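Local coordinates for protein lipoxygenase (Cyanothece sp., PDB 5EK8) that probably inserts both atoms of molecular oxygen into polyunsaturated fatty acids, acting as a non-heme iron 9R-lipoxygenase, at residues A[71-85]-A[106-120]. Sequence-based numbering, arbitrary orientation.
Sequences IELEVWDRDVGTPSD and KAGFKDAPDLELRVI
L73 to D77 pair antiparallel with L115 to V119, joining the two inner strands of a four-stranded sheet in the beta domain, probably the PLAT domain, far from the iron site. Strand 72-79 forms a hairpin with 82-91 through a type II turn from D79 to T82. E74 and R118 form a hydrogen-bonded pair: E74 N to R118 O and R118 N to E74 O are each 2.9 Å. Beta-branched V75 and V119 suit the extended backbone, and with L73 and L117 they make one face of the sheet apolar, the tip of L115 reaching in beside them: V75 CG1 meets L115 CD2 at 3.8 Å while its other methyl, CG2, touches L117 CD1. Strand 97-102 packs against this face through F98, I100 and Y102.

The other face carries E74, W76, E116 and R118, linked by hydrogen bonds, a salt bridge and one stack. R118, extended from CG to NE, lays its guanidinium flat over the W76 indole, centres 3.6 Å apart and planes within 4°, a cation-pi stack. E116 OE1 fixes the rotation of that guanidinium, accepting from both NE and NH2 near its plane. The indole is held in turn: W76 NE1 donates to E74 OE1 at 2.9 Å, almost in the ring plane.

Just before strand 115-126 begins, D77 of strand 72-79 ties down the loop through K110 and D114, its CG anti to the backbone N (chi1 178°). K110 NZ forms a salt bridge from above the carboxylate plane, whereas D114 N meets the same oxygen, D77 OD2, nearly end-on at 2.6 Å.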
loop_
_atom_site.group_PDB
_atom_site.type_symbol
_atom_site.label_atom_id
_atom_site.label_comp_id
_atom_site.label_asym_id
_atom_site.label_seq_id
_atom_site.Cartn_x
_atom_site.Cartn_y
_atom_site.Cartn_z
ATOM N N ILE A 71 -3.227 -26.024 6.646
ATOM C CA ILE A 71 -1.930 -25.735 6.058
ATOM C C ILE A 71 -1.185 -27.044 5.825
ATOM O O ILE A 71 -1.314 -27.993 6.603
ATOM C CB ILE A 71 -1.107 -24.774 6.946
ATOM C CG1 ILE A 71 -0.030 -24.072 6.117
ATOM C CG2 ILE A 71 -0.520 -25.494 8.159
ATOM C CD1 ILE A 71 0.440 -22.778 6.727
ATOM N N GLU A 72 -0.437 -27.105 4.728
ATOM C CA GLU A 72 0.209 -28.349 4.333
ATOM C C GLU A 72 1.438 -28.628 5.181
ATOM O O GLU A 72 2.213 -27.726 5.502
ATOM C CB GLU A 72 0.579 -28.323 2.846
ATOM C CG GLU A 72 -0.613 -28.514 1.918
ATOM C CD GLU A 72 -0.257 -28.369 0.448
ATOM O OE1 GLU A 72 0.852 -28.789 0.051
ATOM O OE2 GLU A 72 -1.091 -27.832 -0.312
ATOM N N LEU A 73 1.594 -29.894 5.545
ATOM C CA LEU A 73 2.721 -30.342 6.344
ATOM C C LEU A 73 3.439 -31.481 5.643
ATOM O O LEU A 73 2.804 -32.377 5.082
ATOM C CB LEU A 73 2.252 -30.790 7.729
ATOM C CG LEU A 73 2.456 -29.864 8.927
ATOM C CD1 LEU A 73 2.219 -28.411 8.563
ATOM C CD2 LEU A 73 1.515 -30.293 10.040
ATOM N N GLU A 74 4.766 -31.446 5.674
ATOM C CA GLU A 74 5.556 -32.526 5.102
ATOM C C GLU A 74 6.470 -33.143 6.159
ATOM O O GLU A 74 7.164 -32.435 6.891
ATOM C CB GLU A 74 6.373 -32.025 3.908
ATOM C CG GLU A 74 5.528 -31.542 2.726
ATOM C CD GLU A 74 6.363 -31.041 1.548
ATOM O OE1 GLU A 74 7.587 -30.843 1.713
ATOM O OE2 GLU A 74 5.792 -30.844 0.452
ATOM N N VAL A 75 6.453 -34.465 6.252
ATOM C CA VAL A 75 7.356 -35.161 7.156
ATOM C C VAL A 75 8.635 -35.541 6.420
ATOM O O VAL A 75 8.603 -36.230 5.403
ATOM C CB VAL A 75 6.705 -36.417 7.756
ATOM C CG1 VAL A 75 7.763 -37.328 8.359
ATOM C CG2 VAL A 75 5.678 -36.024 8.799
ATOM N N TRP A 76 9.758 -35.068 6.941
ATOM C CA TRP A 76 11.060 -35.319 6.344
ATOM C C TRP A 76 12.008 -35.942 7.351
ATOM O O TRP A 76 11.872 -35.736 8.553
ATOM C CB TRP A 76 11.672 -34.018 5.817
ATOM C CG TRP A 76 11.003 -33.461 4.603
ATOM C CD1 TRP A 76 9.790 -32.851 4.551
ATOM C CD2 TRP A 76 11.518 -33.445 3.263
ATOM N NE1 TRP A 76 9.508 -32.457 3.263
ATOM C CE2 TRP A 76 10.554 -32.813 2.453
ATOM C CE3 TRP A 76 12.699 -33.908 2.672
ATOM C CZ2 TRP A 76 10.732 -32.631 1.080
ATOM C CZ3 TRP A 76 12.877 -33.722 1.309
ATOM C CH2 TRP A 76 11.895 -33.098 0.527
ATOM N N ASP A 77 12.975 -36.697 6.858
ATOM C CA ASP A 77 14.096 -37.093 7.682
ATOM C C ASP A 77 15.223 -36.094 7.509
ATOM O O ASP A 77 15.739 -35.909 6.396
ATOM C CB ASP A 77 14.587 -38.489 7.325
ATOM C CG ASP A 77 15.793 -38.891 8.138
ATOM O OD1 ASP A 77 16.929 -38.553 7.744
ATOM O OD2 ASP A 77 15.607 -39.538 9.185
ATOM N N ARG A 78 15.590 -35.449 8.612
ATOM C CA ARG A 78 16.757 -34.585 8.656
ATOM C C ARG A 78 17.965 -35.410 9.072
ATOM O O ARG A 78 17.960 -36.055 10.124
ATOM C CB ARG A 78 16.541 -33.422 9.629
ATOM C CG ARG A 78 16.126 -33.871 11.018
ATOM C CD ARG A 78 16.429 -32.841 12.077
ATOM N NE ARG A 78 16.332 -33.415 13.417
ATOM C CZ ARG A 78 17.367 -33.891 14.100
ATOM N NH1 ARG A 78 18.583 -33.858 13.572
ATOM N NH2 ARG A 78 17.190 -34.397 15.313
ATOM N N ASP A 79 18.993 -35.413 8.235
ATOM C CA ASP A 79 20.226 -36.106 8.570
ATOM C C ASP A 79 21.385 -35.122 8.503
ATOM O O ASP A 79 21.421 -34.243 7.638
ATOM C CB ASP A 79 20.457 -37.306 7.638
ATOM C CG ASP A 79 19.903 -37.079 6.243
ATOM O OD1 ASP A 79 19.747 -35.901 5.857
ATOM O OD2 ASP A 79 19.627 -38.073 5.535
ATOM N N VAL A 80 22.316 -35.257 9.443
ATOM C CA VAL A 80 23.463 -34.366 9.511
ATOM C C VAL A 80 24.437 -34.655 8.369
ATOM O O VAL A 80 24.781 -35.809 8.100
ATOM C CB VAL A 80 24.191 -34.483 10.869
ATOM C CG1 VAL A 80 23.273 -34.048 11.999
ATOM C CG2 VAL A 80 24.672 -35.905 11.104
ATOM N N GLY A 81 24.858 -33.594 7.688
ATOM C CA GLY A 81 25.772 -33.703 6.567
ATOM C C GLY A 81 25.282 -34.636 5.472
ATOM O O GLY A 81 26.073 -35.341 4.840
ATOM N N THR A 82 23.971 -34.639 5.253
ATOM C CA THR A 82 23.341 -35.516 4.274
ATOM C C THR A 82 22.068 -34.847 3.777
ATOM O O THR A 82 21.412 -34.145 4.553
ATOM C CB THR A 82 23.007 -36.892 4.886
ATOM O OG1 THR A 82 24.054 -37.294 5.780
ATOM C CG2 THR A 82 22.846 -37.939 3.808
ATOM N N PRO A 83 21.716 -35.037 2.486
ATOM C CA PRO A 83 20.439 -34.468 2.032
ATOM C C PRO A 83 19.239 -35.087 2.738
ATOM O O PRO A 83 19.208 -36.300 2.944
ATOM C CB PRO A 83 20.412 -34.800 0.531
ATOM C CG PRO A 83 21.373 -35.930 0.371
ATOM C CD PRO A 83 22.454 -35.653 1.368
ATOM N N SER A 84 18.271 -34.251 3.102
ATOM C CA SER A 84 17.059 -34.709 3.772
ATOM C C SER A 84 16.239 -35.623 2.869
ATOM O O SER A 84 16.353 -35.557 1.643
ATOM C CB SER A 84 16.212 -33.514 4.212
ATOM O OG SER A 84 16.903 -32.726 5.165
ATOM N N ASP A 85 15.411 -36.473 3.472
ATOM C CA ASP A 85 14.596 -37.394 2.677
ATOM C C ASP A 85 13.100 -37.203 2.924
ATOM O O ASP A 85 12.674 -37.040 4.056
ATOM C CB ASP A 85 14.985 -38.845 2.970
ATOM C CG ASP A 85 16.465 -39.110 2.751
ATOM O OD1 ASP A 85 16.933 -38.955 1.601
ATOM O OD2 ASP A 85 17.155 -39.483 3.728
ATOM N N LYS A 106 11.880 -44.616 3.290
ATOM C CA LYS A 106 12.542 -43.648 2.425
ATOM C C LYS A 106 13.758 -43.067 3.149
ATOM O O LYS A 106 14.421 -42.156 2.651
ATOM C CB LYS A 106 11.572 -42.552 1.989
ATOM C CG LYS A 106 10.301 -43.092 1.340
ATOM C CD LYS A 106 9.768 -42.169 0.248
ATOM C CE LYS A 106 10.605 -42.268 -1.021
ATOM N NZ LYS A 106 10.043 -41.463 -2.144
ATOM N N ALA A 107 14.033 -43.609 4.333
ATOM C CA ALA A 107 15.326 -43.456 4.986
ATOM C C ALA A 107 16.423 -43.935 4.058
ATOM O O ALA A 107 17.359 -43.200 3.740
ATOM C CB ALA A 107 15.372 -44.248 6.277
ATOM N N GLY A 108 16.289 -45.189 3.636
ATOM C CA GLY A 108 17.296 -45.844 2.831
ATOM C C GLY A 108 18.538 -46.141 3.644
ATOM O O GLY A 108 18.832 -47.297 3.944
ATOM N N PHE A 109 19.255 -45.088 4.022
ATOM C CA PHE A 109 20.568 -45.235 4.642
ATOM C C PHE A 109 20.508 -45.787 6.068
ATOM O O PHE A 109 21.264 -46.698 6.412
ATOM C CB PHE A 109 21.312 -43.893 4.641
ATOM C CG PHE A 109 21.767 -43.442 3.273
ATOM C CD1 PHE A 109 21.506 -44.207 2.144
ATOM C CD2 PHE A 109 22.469 -42.255 3.122
ATOM C CE1 PHE A 109 21.923 -43.790 0.892
ATOM C CE2 PHE A 109 22.893 -41.835 1.872
ATOM C CZ PHE A 109 22.620 -42.603 0.757
ATOM N N LYS A 110 19.615 -45.243 6.891
ATOM C CA LYS A 110 19.581 -45.595 8.311
ATOM C C LYS A 110 18.444 -46.532 8.690
ATOM O O LYS A 110 17.589 -46.872 7.871
ATOM C CB LYS A 110 19.479 -44.336 9.171
ATOM C CG LYS A 110 18.196 -43.571 8.958
ATOM C CD LYS A 110 18.494 -42.172 8.472
ATOM C CE LYS A 110 17.405 -41.690 7.545
ATOM N NZ LYS A 110 16.068 -41.849 8.180
ATOM N N ASP A 111 18.440 -46.918 9.961
ATOM C CA ASP A 111 17.497 -47.895 10.482
ATOM C C ASP A 111 16.204 -47.244 10.945
ATOM O O ASP A 111 15.149 -47.881 10.954
ATOM C CB ASP A 111 18.128 -48.667 11.639
ATOM C CG ASP A 111 19.517 -49.179 11.307
ATOM O OD1 ASP A 111 19.743 -49.607 10.154
ATOM O OD2 ASP A 111 20.387 -49.149 12.202
ATOM N N ALA A 112 16.295 -45.976 11.338
ATOM C CA ALA A 112 15.140 -45.240 11.834
ATOM C C ALA A 112 15.251 -43.762 11.493
ATOM O O ALA A 112 16.322 -43.170 11.621
ATOM C CB ALA A 112 14.993 -45.428 13.338
ATOM N N PRO A 113 14.140 -43.160 11.052
ATOM C CA PRO A 113 14.142 -41.732 10.722
ATOM C C PRO A 113 14.340 -40.804 11.927
ATOM O O PRO A 113 13.856 -41.084 13.025
ATOM C CB PRO A 113 12.761 -41.514 10.089
ATOM C CG PRO A 113 11.935 -42.678 10.530
ATOM C CD PRO A 113 12.880 -43.820 10.669
ATOM N N ASP A 114 15.075 -39.717 11.704
ATOM C CA ASP A 114 15.183 -38.619 12.659
ATOM C C ASP A 114 14.296 -37.487 12.160
ATOM O O ASP A 114 14.666 -36.751 11.247
ATOM C CB ASP A 114 16.634 -38.155 12.812
ATOM C CG ASP A 114 17.560 -39.275 13.254
ATOM O OD1 ASP A 114 17.083 -40.199 13.949
ATOM O OD2 ASP A 114 18.762 -39.234 12.907
ATOM N N LEU A 115 13.122 -37.352 12.770
ATOM C CA LEU A 115 12.030 -36.587 12.175
ATOM C C LEU A 115 12.226 -35.075 12.127
ATOM O O LEU A 115 12.921 -34.484 12.953
ATOM C CB LEU A 115 10.725 -36.903 12.905
ATOM C CG LEU A 115 10.193 -38.309 12.622
ATOM C CD1 LEU A 115 8.864 -38.538 13.316
ATOM C CD2 LEU A 115 10.066 -38.540 11.121
ATOM N N GLU A 116 11.593 -34.479 11.123
ATOM C CA GLU A 116 11.605 -33.047 10.871
ATOM C C GLU A 116 10.295 -32.679 10.191
ATOM O O GLU A 116 9.938 -33.254 9.166
ATOM C CB GLU A 116 12.797 -32.650 9.998
ATOM C CG GLU A 116 12.606 -31.341 9.244
ATOM C CD GLU A 116 13.808 -30.975 8.378
ATOM O OE1 GLU A 116 13.660 -30.911 7.138
ATOM O OE2 GLU A 116 14.903 -30.746 8.940
ATOM N N LEU A 117 9.569 -31.734 10.773
ATOM C CA LEU A 117 8.271 -31.346 10.243
ATOM C C LEU A 117 8.347 -30.018 9.501
ATOM O O LEU A 117 8.821 -29.024 10.042
ATOM C CB LEU A 117 7.247 -31.256 11.372
ATOM C CG LEU A 117 5.781 -31.256 10.947
ATOM C CD1 LEU A 117 5.408 -32.602 10.337
ATOM C CD2 LEU A 117 4.891 -30.918 12.137
ATOM N N ARG A 118 7.879 -30.001 8.259
ATOM C CA ARG A 118 7.905 -28.779 7.470
ATOM C C ARG A 118 6.511 -28.202 7.265
ATOM O O ARG A 118 5.595 -28.893 6.813
ATOM C CB ARG A 118 8.564 -29.026 6.113
ATOM C CG ARG A 118 9.990 -29.528 6.203
ATOM C CD ARG A 118 10.705 -29.411 4.870
ATOM N NE ARG A 118 11.990 -30.102 4.884
ATOM C CZ ARG A 118 12.780 -30.234 3.823
ATOM N NH1 ARG A 118 12.419 -29.715 2.655
ATOM N NH2 ARG A 118 13.930 -30.884 3.930
ATOM N N VAL A 119 6.365 -26.930 7.614
ATOM C CA VAL A 119 5.170 -26.168 7.304
ATOM C C VAL A 119 5.358 -25.568 5.920
ATOM O O VAL A 119 6.334 -24.839 5.673
ATOM C CB VAL A 119 4.898 -25.051 8.339
ATOM C CG1 VAL A 119 3.571 -24.369 8.045
ATOM C CG2 VAL A 119 4.905 -25.618 9.761
ATOM N N ILE A 120 4.409 -25.883 5.038
ATOM C CA ILE A 120 4.494 -25.568 3.619
ATOM C C ILE A 120 3.489 -24.503 3.169
ATOM O O ILE A 120 2.281 -24.633 3.373
ATOM C CB ILE A 120 4.283 -26.841 2.764
ATOM C CG1 ILE A 120 5.270 -27.930 3.181
ATOM C CG2 ILE A 120 4.429 -26.533 1.277
ATOM C CD1 ILE A 120 6.716 -27.524 3.023
#